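PDB 3CIT: sensor histidine kinase from Pseudomonas syringae pv. tomato, which probably works as a phosphorelay sensor kinase of a two-component regulatory system, this chain being its GAF domain. Local coordinates for residues P97-L102 / V116-V121. Residues are numbered along the deposited sequence; the frame is centred on the assembly and turned at random.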
ATOM      1  N   PRO A  97       6.337  21.866 -10.691  1.00 21.58           N
ATOM      2  CA  PRO A  97       6.966  20.718 -11.340  1.00 21.38           C
ATOM      3  C   PRO A  97       6.991  19.373 -10.593  1.00 20.98           C
ATOM      4  O   PRO A  97       7.415  18.391 -11.174  1.00 20.36           O
ATOM      5  CB  PRO A  97       8.389  21.193 -11.631  1.00 21.40           C
ATOM      6  CG  PRO A  97       8.612  22.375 -10.798  1.00 22.00           C
ATOM      7  CD  PRO A  97       7.282  22.971 -10.442  1.00 22.08           C
ATOM      8  N   CYS A  98       6.596  19.360  -9.333  1.00 19.62           N
ATOM      9  CA  CYS A  98       6.553  18.145  -8.517  1.00 20.81           C
ATOM     10  C   CYS A  98       5.201  18.150  -7.807  1.00 20.66           C
ATOM     11  O   CYS A  98       4.835  19.150  -7.177  1.00 21.59           O
ATOM     12  CB  CYS A  98       7.724  18.163  -7.481  1.00 21.27           C
ATOM     13  SG  CYS A  98       9.234  17.883  -8.306  1.00 26.99           S
ATOM     14  N   VAL A  99       4.506  17.016  -7.865  1.00 19.65           N
ATOM     15  CA  VAL A  99       3.213  16.828  -7.227  1.00 20.03           C
ATOM     16  C   VAL A  99       3.134  15.435  -6.604  1.00 19.09           C
ATOM     17  O   VAL A  99       3.543  14.452  -7.214  1.00 18.19           O
ATOM     18  CB  VAL A  99       2.080  17.004  -8.245  1.00 20.02           C
ATOM     19  CG1 VAL A  99       0.678  16.702  -7.600  1.00 22.62           C
ATOM     20  CG2 VAL A  99       2.138  18.420  -8.829  1.00 21.39           C
ATOM     21  N   LEU A 100       2.587  15.382  -5.400  1.00 19.47           N
ATOM     22  CA  LEU A 100       2.308  14.131  -4.679  1.00 20.26           C
ATOM     23  C   LEU A 100       0.797  14.044  -4.442  1.00 20.11           C
ATOM     24  O   LEU A 100       0.185  14.974  -3.876  1.00 20.78           O
ATOM     25  CB  LEU A 100       3.088  14.113  -3.365  1.00 20.73           C
ATOM     26  CG  LEU A 100       2.902  12.925  -2.429  1.00 19.98           C
ATOM     27  CD1 LEU A 100       3.339  11.564  -3.065  1.00 18.77           C
ATOM     28  CD2 LEU A 100       3.542  13.143  -1.007  1.00 20.82           C
ATOM     29  N   LEU A 101       0.198  12.944  -4.887  1.00 21.20           N
ATOM     30  CA  LEU A 101      -1.226  12.678  -4.694  1.00 21.37           C
ATOM     31  C   LEU A 101      -1.393  11.627  -3.607  1.00 22.52           C
ATOM     32  O   LEU A 101      -0.714  10.593  -3.655  1.00 21.97           O
ATOM     33  CB  LEU A 101      -1.819  12.163  -6.010  1.00 21.09           C
ATOM     34  CG  LEU A 101      -1.662  13.076  -7.240  1.00 22.78           C
ATOM     35  CD1 LEU A 101      -2.383  12.428  -8.417  1.00 24.26           C
ATOM     36  CD2 LEU A 101      -2.217  14.425  -6.957  1.00 22.41           C
ATOM     37  N   LEU A 102      -2.283  11.890  -2.647  1.00 21.58           N
ATOM     38  CA  LEU A 102      -2.623  10.970  -1.561  1.00 21.72           C
ATOM     39  C   LEU A 102      -4.159  10.828  -1.522  1.00 21.97           C
ATOM     40  O   LEU A 102      -4.861  11.726  -1.078  1.00 21.42           O
ATOM     41  CB  LEU A 102      -2.098  11.481  -0.216  1.00 21.89           C
ATOM     42  CG  LEU A 102      -0.622  11.931  -0.248  1.00 23.41           C
ATOM     43  CD1 LEU A 102      -0.240  12.893   0.844  1.00 25.73           C
ATOM     44  CD2 LEU A 102       0.272  10.653  -0.268  1.00 25.36           C
ATOM     45  N   VAL A 116      -3.423  16.845  -2.382  1.00 21.98           N
ATOM     46  CA  VAL A 116      -2.511  17.143  -3.459  1.00 21.67           C
ATOM     47  C   VAL A 116      -1.455  18.069  -2.872  1.00 22.45           C
ATOM     48  O   VAL A 116      -1.770  19.191  -2.460  1.00 22.61           O
ATOM     49  CB  VAL A 116      -3.208  17.828  -4.665  1.00 21.99           C
ATOM     50  CG1 VAL A 116      -2.173  18.123  -5.853  1.00 21.68           C
ATOM     51  CG2 VAL A 116      -4.397  16.994  -5.227  1.00 21.16           C
ATOM     52  N   LEU A 117      -0.221  17.594  -2.774  1.00 21.73           N
ATOM     53  CA  LEU A 117       0.888  18.438  -2.361  1.00 21.39           C
ATOM     54  C   LEU A 117       1.697  18.743  -3.605  1.00 21.76           C
ATOM     55  O   LEU A 117       1.823  17.902  -4.509  1.00 22.11           O
ATOM     56  CB  LEU A 117       1.771  17.716  -1.331  1.00 21.66           C
ATOM     57  CG  LEU A 117       1.044  17.020  -0.168  1.00 24.68           C
ATOM     58  CD1 LEU A 117       2.098  16.458   0.867  1.00 23.15           C
ATOM     59  CD2 LEU A 117       0.041  17.920   0.468  1.00 24.22           C
ATOM     60  N   ALA A 118       2.266  19.945  -3.674  1.00 20.42           N
ATOM     61  CA  ALA A 118       2.965  20.361  -4.875  1.00 19.66           C
ATOM     62  C   ALA A 118       4.074  21.311  -4.514  1.00 20.54           C
ATOM     63  O   ALA A 118       3.987  21.982  -3.497  1.00 22.48           O
ATOM     64  CB  ALA A 118       1.997  21.037  -5.859  1.00 18.92           C
ATOM     65  N   ASN A 119       5.109  21.385  -5.336  1.00 20.20           N
ATOM     66  CA  ASN A 119       6.218  22.278  -5.053  1.00 20.04           C
ATOM     67  C   ASN A 119       6.549  23.135  -6.275  1.00 20.56           C
ATOM     68  O   ASN A 119       6.457  22.674  -7.416  1.00 19.79           O
ATOM     69  CB  ASN A 119       7.434  21.476  -4.587  1.00 20.41           C
ATOM     70  CG  ASN A 119       8.401  22.308  -3.772  1.00 21.36           C
ATOM     71  OD1 ASN A 119       8.003  22.915  -2.755  1.00 20.01           O
ATOM     72  ND2 ASN A 119       9.678  22.412  -4.245  1.00 20.67           N
ATOM     73  N   SER A 120       6.951  24.385  -6.020  1.00 20.49           N
ATOM     74  CA  SER A 120       7.265  25.330  -7.079  1.00 20.59           C
ATOM     75  C   SER A 120       8.563  25.043  -7.806  1.00 20.99           C
ATOM     76  O   SER A 120       8.768  25.567  -8.891  1.00 21.40           O
ATOM     77  CB  SER A 120       7.327  26.746  -6.503  1.00 21.30           C
ATOM     78  OG  SER A 120       8.337  26.825  -5.509  1.00 20.57           O
ATOM     79  N   VAL A 121       9.439  24.232  -7.215  1.00 21.08           N
ATOM     80  CA  VAL A 121      10.681  23.847  -7.857  1.00 21.84           C
ATOM     81  C   VAL A 121      10.870  22.317  -7.784  1.00 21.52           C
ATOM     82  O   VAL A 121      10.335  21.634  -6.892  1.00 21.64           O
ATOM     83  CB  VAL A 121      11.925  24.584  -7.285  1.00 22.79           C
ATOM     84  CG1 VAL A 121      11.871  26.104  -7.577  1.00 25.68           C
ATOM     85  CG2 VAL A 121      12.088  24.329  -5.841  1.00 24.26           C
TER
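Leu100 and Leu117 face each other as a hydrogen-bonded antiparallel pair, gripping one another twice: Leu100 N reaches Leu117 O at 2.8 Å, and Leu117 N returns a bond of 2.9 Å to Leu100 O, with the donor in the plane of the Leu100 carbonyl. Their side chains run side by side, pointing the same way, and meet through the methyls Leu100 CD2 and Leu117 CD1, 4.1 Å apart. Leu102 CD1 approaches the same Leu117 methyl. Leu102 and Leu117 pack on Leu134 of helix 128-156, Leu117 also on Leu37, Ala40 and Cys41 of helix 29-43, while Leu100 touches Trp88. On the other face, the rotation of Val99 (chi1 176°) sends CG1 to Val116 CG1 at 3.6 Å and leaves CG2, anti to the carbonyl carbon, for Ala118 CB; Leu101 CD2 rests alongside both Val116 methyls, and Leu75 touches Val99 and Val116. The two segments belong to the beta hairpin of strands 98-105 and 111-119, neighbours within the five-stranded antiparallel sheet of the GAF domain. The pairing continues through Asn119 N to Cys98 O (2.9 Å), then gives way to a looser end where Pro97 and Ser120 are partly exposed and Val121 is exposed. There Pro97, which has no N-H to offer, lays its ring CD against Asn119 O at 3.2 Å; the CB of Val121 is directed away, although its carbonyl carbon still borders Pro97 CG. Asn119 holds its own following residues: ND2 bonds Val121 O at 2.8 Å, whereas OD1 bonds Asp47 N and a glycerol, probably from the crystallisation liquor. Ser120 OG hydrogen-bonds the Asp47 carboxylate.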